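Local coordinates for uncharacterized esterase YxiM (Bacillus subtilis, PDB 2O14), which probably hydrolyses ester bonds, as other GDSL-family lipolytic enzymes do, though its natural substrate is not established, at residues Ala212-Leu221 and Glu253-Gln264. Sequence-based numbering, arbitrary orientation.
Sequences ARGFRNDGQL and EFKEVMRDMIRQ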
loop_
_atom_site.group_PDB
_atom_site.type_symbol
_atom_site.label_atom_id
_atom_site.label_comp_id
_atom_site.label_asym_id
_atom_site.label_seq_id
_atom_site.Cartn_x
_atom_site.Cartn_y
_atom_site.Cartn_z
ATOM N N ALA A 212 14.978 -2.076 0.798
ATOM C CA ALA A 212 15.023 -1.916 -0.653
ATOM C C ALA A 212 15.032 -3.241 -1.420
ATOM O O ALA A 212 14.284 -3.413 -2.386
ATOM C CB ALA A 212 16.251 -1.085 -1.050
ATOM N N ARG A 213 15.889 -4.169 -1.002
ATOM C CA ARG A 213 15.996 -5.460 -1.680
ATOM C C ARG A 213 14.641 -6.162 -1.723
ATOM O O ARG A 213 14.212 -6.624 -2.779
ATOM C CB ARG A 213 17.017 -6.354 -0.968
ATOM C CG ARG A 213 17.412 -7.602 -1.744
ATOM C CD ARG A 213 18.097 -8.601 -0.834
ATOM N NE ARG A 213 19.345 -8.102 -0.261
ATOM C CZ ARG A 213 19.667 -8.205 1.028
ATOM N NH1 ARG A 213 20.829 -7.742 1.467
ATOM N NH2 ARG A 213 18.811 -8.747 1.886
ATOM N N GLY A 214 13.977 -6.233 -0.573
ATOM C CA GLY A 214 12.677 -6.879 -0.496
ATOM C C GLY A 214 11.602 -6.195 -1.327
ATOM O O GLY A 214 10.834 -6.854 -2.022
ATOM N N PHE A 215 11.536 -4.872 -1.255
ATOM C CA PHE A 215 10.545 -4.133 -2.015
ATOM C C PHE A 215 10.733 -4.438 -3.497
ATOM O O PHE A 215 9.767 -4.610 -4.238
ATOM C CB PHE A 215 10.699 -2.628 -1.757
ATOM C CG PHE A 215 9.524 -1.812 -2.215
ATOM C CD1 PHE A 215 9.391 -1.438 -3.547
ATOM C CD2 PHE A 215 8.516 -1.463 -1.315
ATOM C CE1 PHE A 215 8.263 -0.729 -3.980
ATOM C CE2 PHE A 215 7.392 -0.759 -1.736
ATOM C CZ PHE A 215 7.262 -0.391 -3.071
ATOM N N ARG A 216 11.988 -4.525 -3.918
ATOM C CA ARG A 216 12.303 -4.802 -5.312
ATOM C C ARG A 216 11.990 -6.221 -5.763
ATOM O O ARG A 216 11.308 -6.434 -6.770
ATOM C CB ARG A 216 13.783 -4.533 -5.583
ATOM C CG ARG A 216 14.216 -4.870 -7.004
ATOM C CD ARG A 216 15.686 -4.571 -7.209
ATOM N NE ARG A 216 16.092 -4.732 -8.602
ATOM C CZ ARG A 216 16.293 -5.904 -9.202
ATOM N NH1 ARG A 216 16.130 -7.040 -8.533
ATOM N NH2 ARG A 216 16.653 -5.941 -10.479
ATOM N N ASN A 217 12.478 -7.185 -4.996
ATOM C CA ASN A 217 12.340 -8.592 -5.352
ATOM C C ASN A 217 11.108 -9.394 -4.951
ATOM O O ASN A 217 10.776 -10.375 -5.621
ATOM C CB ASN A 217 13.576 -9.337 -4.852
ATOM C CG ASN A 217 14.862 -8.721 -5.360
ATOM O OD1 ASN A 217 15.940 -8.976 -4.823
ATOM N ND2 ASN A 217 14.757 -7.913 -6.407
ATOM N N ASP A 218 10.414 -8.995 -3.889
ATOM C CA ASP A 218 9.283 -9.803 -3.447
ATOM C C ASP A 218 7.852 -9.420 -3.826
ATOM O O ASP A 218 6.909 -9.830 -3.153
ATOM C CB ASP A 218 9.400 -10.041 -1.931
ATOM C CG ASP A 218 10.690 -10.786 -1.561
ATOM O OD1 ASP A 218 11.029 -11.755 -2.266
ATOM O OD2 ASP A 218 11.368 -10.420 -0.578
ATOM N N GLY A 219 7.683 -8.654 -4.902
ATOM C CA GLY A 219 6.333 -8.318 -5.340
ATOM C C GLY A 219 5.866 -6.873 -5.349
ATOM O O GLY A 219 5.098 -6.479 -6.235
ATOM N N GLN A 220 6.306 -6.077 -4.379
ATOM C CA GLN A 220 5.879 -4.685 -4.321
ATOM C C GLN A 220 6.266 -3.865 -5.549
ATOM O O GLN A 220 5.434 -3.137 -6.084
ATOM C CB GLN A 220 6.395 -4.028 -3.035
ATOM C CG GLN A 220 5.522 -4.353 -1.824
ATOM C CD GLN A 220 6.265 -4.262 -0.505
ATOM O OE1 GLN A 220 7.135 -5.083 -0.216
ATOM N NE2 GLN A 220 5.923 -3.264 0.304
ATOM N N LEU A 221 7.507 -3.974 -6.011
ATOM C CA LEU A 221 7.895 -3.212 -7.192
ATOM C C LEU A 221 7.163 -3.720 -8.427
ATOM O O LEU A 221 6.724 -2.928 -9.260
ATOM C CB LEU A 221 9.401 -3.293 -7.438
ATOM C CG LEU A 221 9.853 -2.450 -8.633
ATOM C CD1 LEU A 221 9.644 -0.967 -8.323
ATOM C CD2 LEU A 221 11.312 -2.728 -8.937
ATOM N N GLU A 253 24.965 -1.830 -1.391
ATOM C CA GLU A 253 23.917 -2.653 -1.995
ATOM C C GLU A 253 22.633 -1.837 -2.035
ATOM O O GLU A 253 21.938 -1.792 -3.047
ATOM C CB GLU A 253 23.675 -3.934 -1.189
ATOM C CG GLU A 253 22.991 -5.034 -2.006
ATOM C CD GLU A 253 22.360 -6.129 -1.154
ATOM O OE1 GLU A 253 22.956 -6.510 -0.122
ATOM O OE2 GLU A 253 21.267 -6.619 -1.531
ATOM N N PHE A 254 22.326 -1.195 -0.917
ATOM C CA PHE A 254 21.138 -0.365 -0.809
ATOM C C PHE A 254 21.066 0.598 -1.990
ATOM O O PHE A 254 20.058 0.666 -2.695
ATOM C CB PHE A 254 21.188 0.425 0.498
ATOM C CG PHE A 254 20.191 1.537 0.570
ATOM C CD1 PHE A 254 18.842 1.268 0.794
ATOM C CD2 PHE A 254 20.601 2.862 0.417
ATOM C CE1 PHE A 254 17.910 2.303 0.868
ATOM C CE2 PHE A 254 19.678 3.909 0.488
ATOM C CZ PHE A 254 18.327 3.630 0.716
ATOM N N LYS A 255 22.155 1.330 -2.198
ATOM C CA LYS A 255 22.249 2.314 -3.271
ATOM C C LYS A 255 22.054 1.680 -4.653
ATOM O O LYS A 255 21.381 2.256 -5.509
ATOM C CB LYS A 255 23.607 3.017 -3.179
ATOM C CG LYS A 255 23.765 4.273 -4.012
ATOM C CD LYS A 255 25.094 4.950 -3.679
ATOM C CE LYS A 255 25.413 6.091 -4.633
ATOM N NZ LYS A 255 24.328 7.098 -4.659
ATOM N N GLU A 256 22.635 0.499 -4.861
ATOM C CA GLU A 256 22.525 -0.218 -6.137
ATOM C C GLU A 256 21.094 -0.661 -6.441
ATOM O O GLU A 256 20.605 -0.489 -7.556
ATOM C CB GLU A 256 23.399 -1.469 -6.128
ATOM C CG GLU A 256 24.889 -1.243 -6.016
ATOM C CD GLU A 256 25.641 -2.557 -5.832
ATOM O OE1 GLU A 256 25.398 -3.497 -6.626
ATOM O OE2 GLU A 256 26.470 -2.654 -4.899
ATOM N N VAL A 257 20.447 -1.263 -5.447
ATOM C CA VAL A 257 19.078 -1.742 -5.585
ATOM C C VAL A 257 18.140 -0.574 -5.834
ATOM O O VAL A 257 17.265 -0.635 -6.703
ATOM C CB VAL A 257 18.616 -2.477 -4.312
ATOM C CG1 VAL A 257 17.131 -2.813 -4.413
ATOM C CG2 VAL A 257 19.437 -3.741 -4.123
HETATM N N MSE A 258 18.326 0.485 -5.053
HETATM C CA MSE A 258 17.513 1.688 -5.178
HETATM C C MSE A 258 17.656 2.268 -6.578
HETATM O O MSE A 258 16.668 2.659 -7.195
HETATM C CB MSE A 258 17.952 2.722 -4.139
HETATM C CG MSE A 258 17.610 2.346 -2.707
HETATM SE SE MSE A 258 15.734 2.661 -2.296
HETATM C CE MSE A 258 15.846 4.586 -2.027
ATOM N N ARG A 259 18.890 2.313 -7.074
ATOM C CA ARG A 259 19.175 2.844 -8.404
ATOM C C ARG A 259 18.401 2.078 -9.471
ATOM O O ARG A 259 17.805 2.673 -10.367
ATOM C CB ARG A 259 20.674 2.744 -8.701
ATOM C CG ARG A 259 21.103 3.403 -10.006
ATOM C CD ARG A 259 22.545 3.048 -10.337
ATOM N NE ARG A 259 23.455 3.349 -9.237
ATOM C CZ ARG A 259 23.785 4.577 -8.845
ATOM N NH1 ARG A 259 23.282 5.636 -9.465
ATOM N NH2 ARG A 259 24.619 4.745 -7.828
ATOM N N ASP A 260 18.417 0.754 -9.365
ATOM C CA ASP A 260 17.730 -0.107 -10.317
ATOM C C ASP A 260 16.228 0.148 -10.342
ATOM O O ASP A 260 15.635 0.262 -11.416
ATOM C CB ASP A 260 17.993 -1.572 -9.982
ATOM C CG ASP A 260 17.368 -2.515 -10.982
ATOM O OD1 ASP A 260 17.789 -2.507 -12.160
ATOM O OD2 ASP A 260 16.449 -3.259 -10.589
HETATM N N MSE A 261 15.613 0.235 -9.166
HETATM C CA MSE A 261 14.176 0.485 -9.090
HETATM C C MSE A 261 13.825 1.802 -9.769
HETATM O O MSE A 261 12.852 1.882 -10.516
HETATM C CB MSE A 261 13.702 0.534 -7.634
HETATM C CG MSE A 261 13.797 -0.786 -6.898
HETATM SE SE MSE A 261 12.580 -0.838 -5.390
HETATM C CE MSE A 261 13.709 -0.032 -4.034
ATOM N N ILE A 262 14.621 2.834 -9.499
ATOM C CA ILE A 262 14.393 4.148 -10.093
ATOM C C ILE A 262 14.435 4.067 -11.616
ATOM O O ILE A 262 13.595 4.647 -12.307
ATOM C CB ILE A 262 15.459 5.161 -9.627
ATOM C CG1 ILE A 262 15.334 5.390 -8.122
ATOM C CG2 ILE A 262 15.304 6.471 -10.394
ATOM C CD1 ILE A 262 16.514 6.115 -7.519
ATOM N N ARG A 263 15.421 3.345 -12.137
ATOM C CA ARG A 263 15.566 3.199 -13.579
ATOM C C ARG A 263 14.401 2.430 -14.188
ATOM O O ARG A 263 13.885 2.800 -15.244
ATOM C CB ARG A 263 16.896 2.513 -13.899
ATOM C CG ARG A 263 18.092 3.382 -13.533
ATOM C CD ARG A 263 19.406 2.806 -14.015
ATOM N NE ARG A 263 20.483 3.778 -13.846
ATOM C CZ ARG A 263 21.756 3.557 -14.159
ATOM N NH1 ARG A 263 22.128 2.386 -14.663
ATOM N NH2 ARG A 263 22.660 4.511 -13.974
ATOM N N GLN A 264 13.977 1.364 -13.519
ATOM C CA GLN A 264 12.863 0.578 -14.021
ATOM C C GLN A 264 11.602 1.421 -14.070
ATOM O O GLN A 264 10.837 1.345 -15.029
ATOM C CB GLN A 264 12.632 -0.652 -13.147
ATOM C CG GLN A 264 13.696 -1.718 -13.296
ATOM C CD GLN A 264 13.241 -3.046 -12.742
ATOM O OE1 GLN A 264 12.211 -3.573 -13.153
ATOM N NE2 GLN A 264 14.004 -3.595 -11.804
#
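Arg213 grips the carboxylate of Glu253 side-on: NE gives its hydrogen to OE2 at 2.7 Å and NH1 reaches OE1 at 2.9 Å, the two flat groups only 25° from coplanar. A bend at chi3 (-62°) turns the guanidinium edge toward Glu253, a fork that the two-oxygen carboxylate matches. Further along, Arg216 runs straight out from CG to NE, laying CD against Val257 CG1 at 3.6 Å, and its NE and NH2 converge on OD2 of Asp260. Asp260 OD2 takes Arg216 NH2 from above the carboxylate plane, while Gln264 NE2, one helical turn on, donates to it from the opposite face at 2.8 Å. Helix 212-217 and helix 251-266 here pack side by side against the parallel sheet of an SGNH-hydrolase alpha/beta domain, their short segments crossing at 31° with axes 9.3 Å apart. Beneath these ion pairs, Ala212, small enough for close approach, is a knob among Phe254, Val257, Met258 and Met261. Selenomethionine Met261 reciprocates, its flexible chain bringing SE obliquely to Phe215 CD1 at 3.7 Å in a Met-aromatic contact and CG against Leu221 CD2. Replacing Arg213 with a leucine would probably leave the Glu253 carboxylate without its charged mate. In the second shell, the carbonyl of His247 also accepts from Arg213 NH1, helping to position the guanidinium, and Phe215 packs on Phe234 of the central strand 233-237.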